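Local coordinates for uncharacterized protein (Desulfitobacterium hafniense, PDB 3MJQ), which is of unknown function, the chain being the PAS domain of a longer protein that may help to regulate sporulation, at residues M11-N16 with L22-A27; M42-I47 with K58-L63; A87-G92 with P98-I103. The protein carries 1 engineered substitution. All coordinates share one frame; numbering follows the deposited sequence.

Contact 1: residues M11-N16 with L22-A27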
# COMPACT_ATOMS: atom_id res chain seq x y z
N MSE A 11 0.89 9.39 -1.92
CA MSE A 11 2.35 9.41 -1.90
C MSE A 11 2.92 8.08 -1.41
O MSE A 11 2.55 7.56 -0.35
CB MSE A 11 2.85 10.57 -1.03
CG MSE A 11 2.45 11.96 -1.49
SE MSE A 11 2.90 13.32 -0.17
CE MSE A 11 1.35 13.10 1.01
N ILE A 12 3.83 7.53 -2.20
CA ILE A 12 4.45 6.27 -1.86
C ILE A 12 5.93 6.47 -1.90
O ILE A 12 6.47 7.00 -2.86
CB ILE A 12 4.11 5.16 -2.87
CG1 ILE A 12 2.66 4.73 -2.72
CG2 ILE A 12 5.05 3.97 -2.65
CD1 ILE A 12 2.21 3.75 -3.77
N LEU A 13 6.57 6.04 -0.82
CA LEU A 13 8.01 6.14 -0.68
C LEU A 13 8.50 4.81 -0.16
O LEU A 13 7.75 4.07 0.49
CB LEU A 13 8.38 7.21 0.36
CG LEU A 13 7.89 8.65 0.21
CD1 LEU A 13 8.25 9.43 1.48
CD2 LEU A 13 8.52 9.33 -1.01
N ILE A 14 9.74 4.49 -0.47
CA ILE A 14 10.35 3.28 0.04
C ILE A 14 11.58 3.89 0.71
O ILE A 14 12.35 4.59 0.05
CB ILE A 14 10.76 2.30 -1.08
CG1 ILE A 14 9.57 1.46 -1.53
CG2 ILE A 14 11.80 1.32 -0.56
CD1 ILE A 14 8.67 2.12 -2.50
N ILE A 15 11.76 3.68 2.00
CA ILE A 15 12.90 4.28 2.68
C ILE A 15 13.67 3.24 3.47
O ILE A 15 13.08 2.36 4.10
CB ILE A 15 12.43 5.44 3.61
CG1 ILE A 15 11.66 4.91 4.81
CG2 ILE A 15 11.49 6.37 2.84
CD1 ILE A 15 12.49 4.73 6.03
N ASN A 16 15.00 3.33 3.41
CA ASN A 16 15.88 2.38 4.09
C ASN A 16 16.08 2.62 5.57
O ASN A 16 15.49 3.53 6.15
CB ASN A 16 17.25 2.35 3.41
CG ASN A 16 17.99 3.65 3.53
OD1 ASN A 16 18.15 4.19 4.62
ND2 ASN A 16 18.46 4.17 2.40
N LEU A 22 14.75 5.57 -1.09
CA LEU A 22 15.05 4.63 -2.17
C LEU A 22 14.10 4.84 -3.35
O LEU A 22 14.53 4.84 -4.50
CB LEU A 22 14.93 3.20 -1.65
CG LEU A 22 16.07 2.66 -0.78
CD1 LEU A 22 16.73 3.77 0.01
CD2 LEU A 22 15.52 1.59 0.15
N TYR A 23 12.81 5.01 -3.06
CA TYR A 23 11.79 5.22 -4.10
C TYR A 23 10.71 6.23 -3.72
O TYR A 23 10.36 6.37 -2.56
CB TYR A 23 11.10 3.90 -4.42
CG TYR A 23 9.97 4.07 -5.39
CD1 TYR A 23 10.21 4.19 -6.75
CD2 TYR A 23 8.66 4.13 -4.95
CE1 TYR A 23 9.17 4.36 -7.64
CE2 TYR A 23 7.61 4.30 -5.83
CZ TYR A 23 7.87 4.42 -7.18
OH TYR A 23 6.83 4.57 -8.07
N ALA A 24 10.17 6.90 -4.73
CA ALA A 24 9.10 7.87 -4.54
C ALA A 24 8.37 8.02 -5.85
O ALA A 24 8.95 7.80 -6.90
CB ALA A 24 9.68 9.20 -4.11
N ASN A 25 7.10 8.40 -5.79
CA ASN A 25 6.30 8.56 -6.99
C ASN A 25 5.95 10.01 -7.27
O ASN A 25 6.04 10.87 -6.41
CB ASN A 25 5.02 7.72 -6.90
CG ASN A 25 4.12 8.12 -5.74
OD1 ASN A 25 4.43 9.03 -4.98
ND2 ASN A 25 3.00 7.43 -5.59
N THR A 26 5.53 10.25 -8.51
CA THR A 26 5.17 11.60 -8.96
C THR A 26 4.39 12.38 -7.89
O THR A 26 4.51 13.61 -7.77
CB THR A 26 4.28 11.51 -10.23
OG1 THR A 26 4.09 12.80 -10.82
CG2 THR A 26 2.93 10.89 -9.84
N ALA A 27 3.58 11.65 -7.13
CA ALA A 27 2.74 12.20 -6.10
C ALA A 27 3.51 13.01 -5.07
O ALA A 27 3.04 14.05 -4.60
CB ALA A 27 1.98 11.07 -5.42
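The carbonyl O of I14 is gripped by two consecutive amides of the other segment. Y23 N donates to it at 3.2 Å, in the carbonyl plane and on a lone pair, whereas L22 N approaches the same I14 O at 2.8 Å but makes a weak, strongly bent bond of 121°. Two residues facing one define a classic beta bulge. I14 N answers with a bond of 2.9 Å to Y23 O, completing the antiparallel hydrogen-bonded pair. Farther along, N25 takes over with its side chain. With the CG of N25 between backbone N and carbonyl carbon (chi1 61°), N25 OD1 comes to 3.2 Å from I12 N; the bond is nearly straight at the hydrogen, though the donor stands above the amide carbonyl plane. N25 ND2 is held by D10 O, so both ends of the amide have a partner, which probably limits its rotation.

The side chains sort by face. I12, I14 and Y23 share one: I12 CG2 comes to the edge of the tyrosine ring, near its plane, 4.1 Å from Y23 CE2, while I14 CG2 lies across L22, 3.8 Å from L22 CD2. L13 packs against A24 on the helix-covered face, where V28 also meets L13. An antiparallel hairpin of the first two strands, followed after a short link by helix 27-32, is how the PAS fold opens; the bulge is a feature of this one.

Contact 2: residues M42-I47 with K58-L63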
# COMPACT_ATOMS: atom_id res chain seq x y z
N MSE A 42 17.72 13.77 -0.35
CA MSE A 42 17.19 14.10 0.96
C MSE A 42 17.06 12.93 1.92
O MSE A 42 17.16 11.77 1.53
CB MSE A 42 15.81 14.74 0.79
CG MSE A 42 15.78 15.85 -0.23
SE MSE A 42 14.30 17.08 0.01
CE MSE A 42 14.22 17.83 -1.74
N HIS A 43 16.85 13.26 3.19
CA HIS A 43 16.67 12.29 4.25
C HIS A 43 15.21 12.44 4.68
O HIS A 43 14.71 13.56 4.80
CB HIS A 43 17.61 12.61 5.41
CG HIS A 43 17.60 11.60 6.52
ND1 HIS A 43 16.56 11.50 7.41
CD2 HIS A 43 18.51 10.67 6.89
CE1 HIS A 43 16.83 10.55 8.29
NE2 HIS A 43 18.01 10.03 7.99
N ILE A 44 14.50 11.33 4.91
CA ILE A 44 13.09 11.40 5.29
C ILE A 44 12.80 12.36 6.43
O ILE A 44 11.82 13.11 6.39
CB ILE A 44 12.52 10.00 5.67
CG1 ILE A 44 10.99 10.09 5.79
CG2 ILE A 44 13.13 9.51 6.98
CD1 ILE A 44 10.26 10.44 4.47
N LEU A 45 13.66 12.36 7.44
CA LEU A 45 13.48 13.24 8.59
C LEU A 45 13.49 14.73 8.24
O LEU A 45 12.99 15.55 9.01
CB LEU A 45 14.53 12.93 9.67
CG LEU A 45 14.20 11.87 10.73
CD1 LEU A 45 13.24 10.84 10.19
CD2 LEU A 45 15.47 11.20 11.21
N THR A 46 14.05 15.09 7.09
CA THR A 46 14.10 16.50 6.69
C THR A 46 12.70 16.98 6.34
O THR A 46 12.39 18.18 6.43
CB THR A 46 15.01 16.70 5.47
OG1 THR A 46 16.33 16.23 5.78
CG2 THR A 46 15.10 18.17 5.10
N ILE A 47 11.87 16.02 5.94
CA ILE A 47 10.49 16.25 5.55
C ILE A 47 9.49 16.03 6.70
O ILE A 47 8.46 16.70 6.79
CB ILE A 47 10.09 15.30 4.45
CG1 ILE A 47 11.16 15.27 3.36
CG2 ILE A 47 8.73 15.70 3.91
CD1 ILE A 47 10.95 14.16 2.37
N LYS A 58 14.08 8.47 16.42
CA LYS A 58 13.65 7.39 17.29
C LYS A 58 12.43 6.70 16.71
O LYS A 58 12.37 5.48 16.68
CB LYS A 58 13.33 7.91 18.69
CG LYS A 58 14.36 7.51 19.74
CD LYS A 58 14.24 6.03 20.14
CE LYS A 58 15.23 5.65 21.26
NZ LYS A 58 14.98 4.28 21.81
N ILE A 59 11.46 7.48 16.26
CA ILE A 59 10.25 6.92 15.67
C ILE A 59 10.64 5.99 14.54
O ILE A 59 10.22 4.83 14.48
CB ILE A 59 9.34 8.02 15.10
CG1 ILE A 59 8.94 9.00 16.21
CG2 ILE A 59 8.09 7.41 14.48
CD1 ILE A 59 7.99 8.42 17.22
N LEU A 60 11.47 6.50 13.64
CA LEU A 60 11.94 5.73 12.49
C LEU A 60 12.55 4.44 13.00
O LEU A 60 12.42 3.39 12.38
CB LEU A 60 13.00 6.52 11.71
CG LEU A 60 13.42 5.88 10.38
CD1 LEU A 60 12.20 5.60 9.55
CD2 LEU A 60 14.36 6.79 9.62
N ALA A 61 13.21 4.53 14.15
CA ALA A 61 13.83 3.36 14.76
C ALA A 61 12.75 2.34 15.11
O ALA A 61 12.87 1.17 14.77
CB ALA A 61 14.58 3.78 16.00
N GLU A 62 11.69 2.79 15.78
CA GLU A 62 10.59 1.91 16.16
C GLU A 62 9.90 1.29 14.95
O GLU A 62 9.61 0.09 14.94
CB GLU A 62 9.54 2.70 16.95
CG GLU A 62 10.03 3.35 18.22
CD GLU A 62 9.01 4.31 18.78
OE1 GLU A 62 7.81 4.18 18.44
OE2 GLU A 62 9.39 5.20 19.58
N LEU A 63 9.64 2.11 13.93
CA LEU A 63 8.98 1.65 12.71
C LEU A 63 9.60 0.40 12.13
O LEU A 63 8.89 -0.49 11.68
CB LEU A 63 8.96 2.75 11.64
CG LEU A 63 8.15 4.01 11.98
CD1 LEU A 63 7.89 4.80 10.70
CD2 LEU A 63 6.84 3.62 12.64
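L60 CD2 carries the apolar contact alone, meeting I44 CG2 at 4.0 Å and L45 CD1 at 4.2 Å, so one leucine branch touches two successive residues of helix 44-48. L60 points toward that helix with its CG anti to the backbone N (chi1 -172°), which carries the methyls out from helix 53-65, and its side chain runs obliquely to that of I44. In I44 the two branches divide the work: CG2 faces L60, while the CG1 branch leads away toward L13 of strand 11-16. L45 is also covered by M53 and E57, from the earlier part of helix 53-65. With about 101 Å² buried in all, this is a light touch between two helices, not a broad interface.

None of the hydrogen bonds joins the two segments; several lie within one of them. H43 occupies the N-cap position of helix 44-48: its ND1 accepts from L45 N at 3.0 Å, the donor lying close to the imidazole plane, a capping bond made at the ring edge, which helps to fix how the imidazole is turned. H43 O meanwhile receives T46 N at 2.8 Å. I47 N bonds I44 O at 2.9 Å, again three residues apart, whereas L63 N reaches back four residues to I59 O, as in a regular alpha helix.

Backbone bonds from I44 to G19 and from I47 to E76 tie the short helix to its surroundings. A run of short helices followed by a longer one, all between the second and third strands of an antiparallel sheet, is the helical connection characteristic of PAS domains.

Contact 3: residues A87-G92 with P98-I103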
# COMPACT_ATOMS: atom_id res chain seq x y z
N ALA A 87 0.35 8.11 7.44
CA ALA A 87 1.16 7.18 6.69
C ALA A 87 0.98 5.76 7.17
O ALA A 87 0.99 5.51 8.37
CB ALA A 87 2.61 7.58 6.78
N ARG A 88 0.79 4.84 6.24
CA ARG A 88 0.67 3.43 6.56
C ARG A 88 1.98 2.83 6.06
O ARG A 88 2.42 3.12 4.93
CB ARG A 88 -0.53 2.82 5.85
CG ARG A 88 -1.84 3.34 6.43
CD ARG A 88 -3.04 3.14 5.52
NE ARG A 88 -4.13 4.06 5.87
CZ ARG A 88 -4.80 4.02 7.02
NH1 ARG A 88 -4.50 3.11 7.94
NH2 ARG A 88 -5.76 4.92 7.25
N ILE A 89 2.61 2.01 6.91
CA ILE A 89 3.87 1.40 6.54
C ILE A 89 3.91 -0.13 6.61
O ILE A 89 3.25 -0.75 7.44
CB ILE A 89 5.04 1.97 7.37
CG1 ILE A 89 5.02 1.39 8.77
CG2 ILE A 89 4.93 3.50 7.45
CD1 ILE A 89 6.25 1.77 9.57
N TRP A 90 4.69 -0.71 5.71
CA TRP A 90 4.88 -2.14 5.60
C TRP A 90 6.37 -2.39 5.52
O TRP A 90 7.08 -1.66 4.84
CB TRP A 90 4.20 -2.69 4.35
CG TRP A 90 2.71 -2.74 4.47
CD1 TRP A 90 1.97 -3.77 4.98
CD2 TRP A 90 1.79 -1.70 4.14
NE1 TRP A 90 0.65 -3.42 4.99
CE2 TRP A 90 0.51 -2.16 4.49
CE3 TRP A 90 1.93 -0.42 3.60
CZ2 TRP A 90 -0.64 -1.38 4.30
CZ3 TRP A 90 0.79 0.36 3.42
CH2 TRP A 90 -0.48 -0.13 3.77
N GLN A 91 6.83 -3.42 6.22
CA GLN A 91 8.23 -3.76 6.22
C GLN A 91 8.54 -4.64 5.04
O GLN A 91 8.04 -5.76 4.94
CB GLN A 91 8.60 -4.48 7.50
CG GLN A 91 8.33 -3.65 8.73
CD GLN A 91 8.73 -4.35 10.00
OE1 GLN A 91 9.92 -4.65 10.21
NE2 GLN A 91 7.75 -4.65 10.85
N GLY A 92 9.36 -4.13 4.13
CA GLY A 92 9.75 -4.89 2.96
C GLY A 92 11.26 -4.91 2.87
O GLY A 92 11.94 -4.67 3.87
N PRO A 98 16.69 -4.46 4.74
CA PRO A 98 15.44 -4.08 5.41
C PRO A 98 15.13 -2.62 5.14
O PRO A 98 15.99 -1.75 5.26
CB PRO A 98 15.75 -4.34 6.88
CG PRO A 98 16.82 -5.37 6.86
CD PRO A 98 17.68 -4.91 5.73
N CYS A 99 13.88 -2.35 4.76
CA CYS A 99 13.43 -0.99 4.49
C CYS A 99 11.94 -0.85 4.77
O CYS A 99 11.26 -1.84 5.07
CB CYS A 99 13.74 -0.61 3.05
SG CYS A 99 12.51 -1.16 1.87
N LEU A 100 11.42 0.36 4.67
CA LEU A 100 10.00 0.59 4.92
C LEU A 100 9.26 0.99 3.66
O LEU A 100 9.75 1.78 2.85
CB LEU A 100 9.82 1.67 5.99
CG LEU A 100 9.45 1.23 7.41
CD1 LEU A 100 9.95 -0.16 7.70
CD2 LEU A 100 10.03 2.22 8.41
N PHE A 101 8.07 0.41 3.47
CA PHE A 101 7.22 0.71 2.33
C PHE A 101 6.10 1.57 2.87
O PHE A 101 5.31 1.13 3.71
CB PHE A 101 6.65 -0.56 1.71
CG PHE A 101 5.66 -0.30 0.62
CD1 PHE A 101 5.99 0.50 -0.46
CD2 PHE A 101 4.39 -0.86 0.67
CE1 PHE A 101 5.08 0.74 -1.48
CE2 PHE A 101 3.47 -0.63 -0.34
CZ PHE A 101 3.82 0.18 -1.42
N ALA A 102 6.01 2.81 2.40
CA ALA A 102 5.00 3.71 2.92
C ALA A 102 4.06 4.32 1.90
O ALA A 102 4.48 4.81 0.84
CB ALA A 102 5.68 4.82 3.70
N ILE A 103 2.78 4.30 2.25
CA ILE A 103 1.74 4.89 1.43
C ILE A 103 1.17 5.97 2.36
O ILE A 103 0.68 5.68 3.46
CB ILE A 103 0.68 3.84 1.03
CG1 ILE A 103 1.39 2.60 0.46
CG2 ILE A 103 -0.30 4.45 0.00
CD1 ILE A 103 0.48 1.49 -0.06
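W90 sets the CE3-CZ3 side of its six-membered ring against F101 and I103, on the same face of the sheet. CE3 of W90 lies 3.9 Å from F101 CD2, and farther along the ring W90 CZ3 meets I103 CD1 at 3.7 Å, the indole running obliquely to both side chains. F101 O sits at the indole edge, near the ring plane. F101 has its CG anti to the backbone N (chi1 174°), which swings the phenyl toward the ring of W90. Where G92 stands opposite C99 the relief drops, since glycine has no side chain on this face, and C99 SG comes to 4.1 Å from G92 O.

The backbone beneath is a regular antiparallel ladder, with R88-I103, W90-F101 and G92-C99 as doubly bonded pairs; R88 N to I103 O, 2.9 Å and practically straight at 177°, is one of its six bonds. Strands 82-93 and 98-106 form the long hairpin within the five-stranded antiparallel PAS sheet, 98-106 lying between 11-16 and 82-93.

On the other face, I89 forks over two partners. Its CD1 rests 3.9 Å from L100 CG, while I89 CG2 reaches A102 CB at 4.0 Å. L100 in turn fits between I89 and Q91: its CD1 lies alongside Q91 CG, the two side chains pointing the same way. L63 of helix 53-65 fills in above I89 and L100. The sheet face that carries W90, F101 and I103 meets the second subunit, whose D10 accepts a hydrogen bond from W90 NE1 and whose I103 packs on W90.

Overall arrangement
Contacts 1 and 3, with centres about 10 Å apart, are two hairpins of one antiparallel sheet, joined where strand 11-16 runs beside strand 98-106: probable hydrogen bonds link I15 O to L100 N (2.7 Å) and L13 O to A102 N (2.9 Å), and I12 CG2 packs 3.4 Å from F101 CE1. Contact 2 lies on the helical face of that sheet, its centre about 13 Å from contact 1 and 12 Å from contact 3. There L60 CD1 meets I15 CD1 at 3.6 Å and L100 CD2 at 4.2 Å. In many PAS domains a ligand pocket lies between sheet and helices; here apolar side chains from all three contacts pack against one another in that region, and no ligand site is established for this protein.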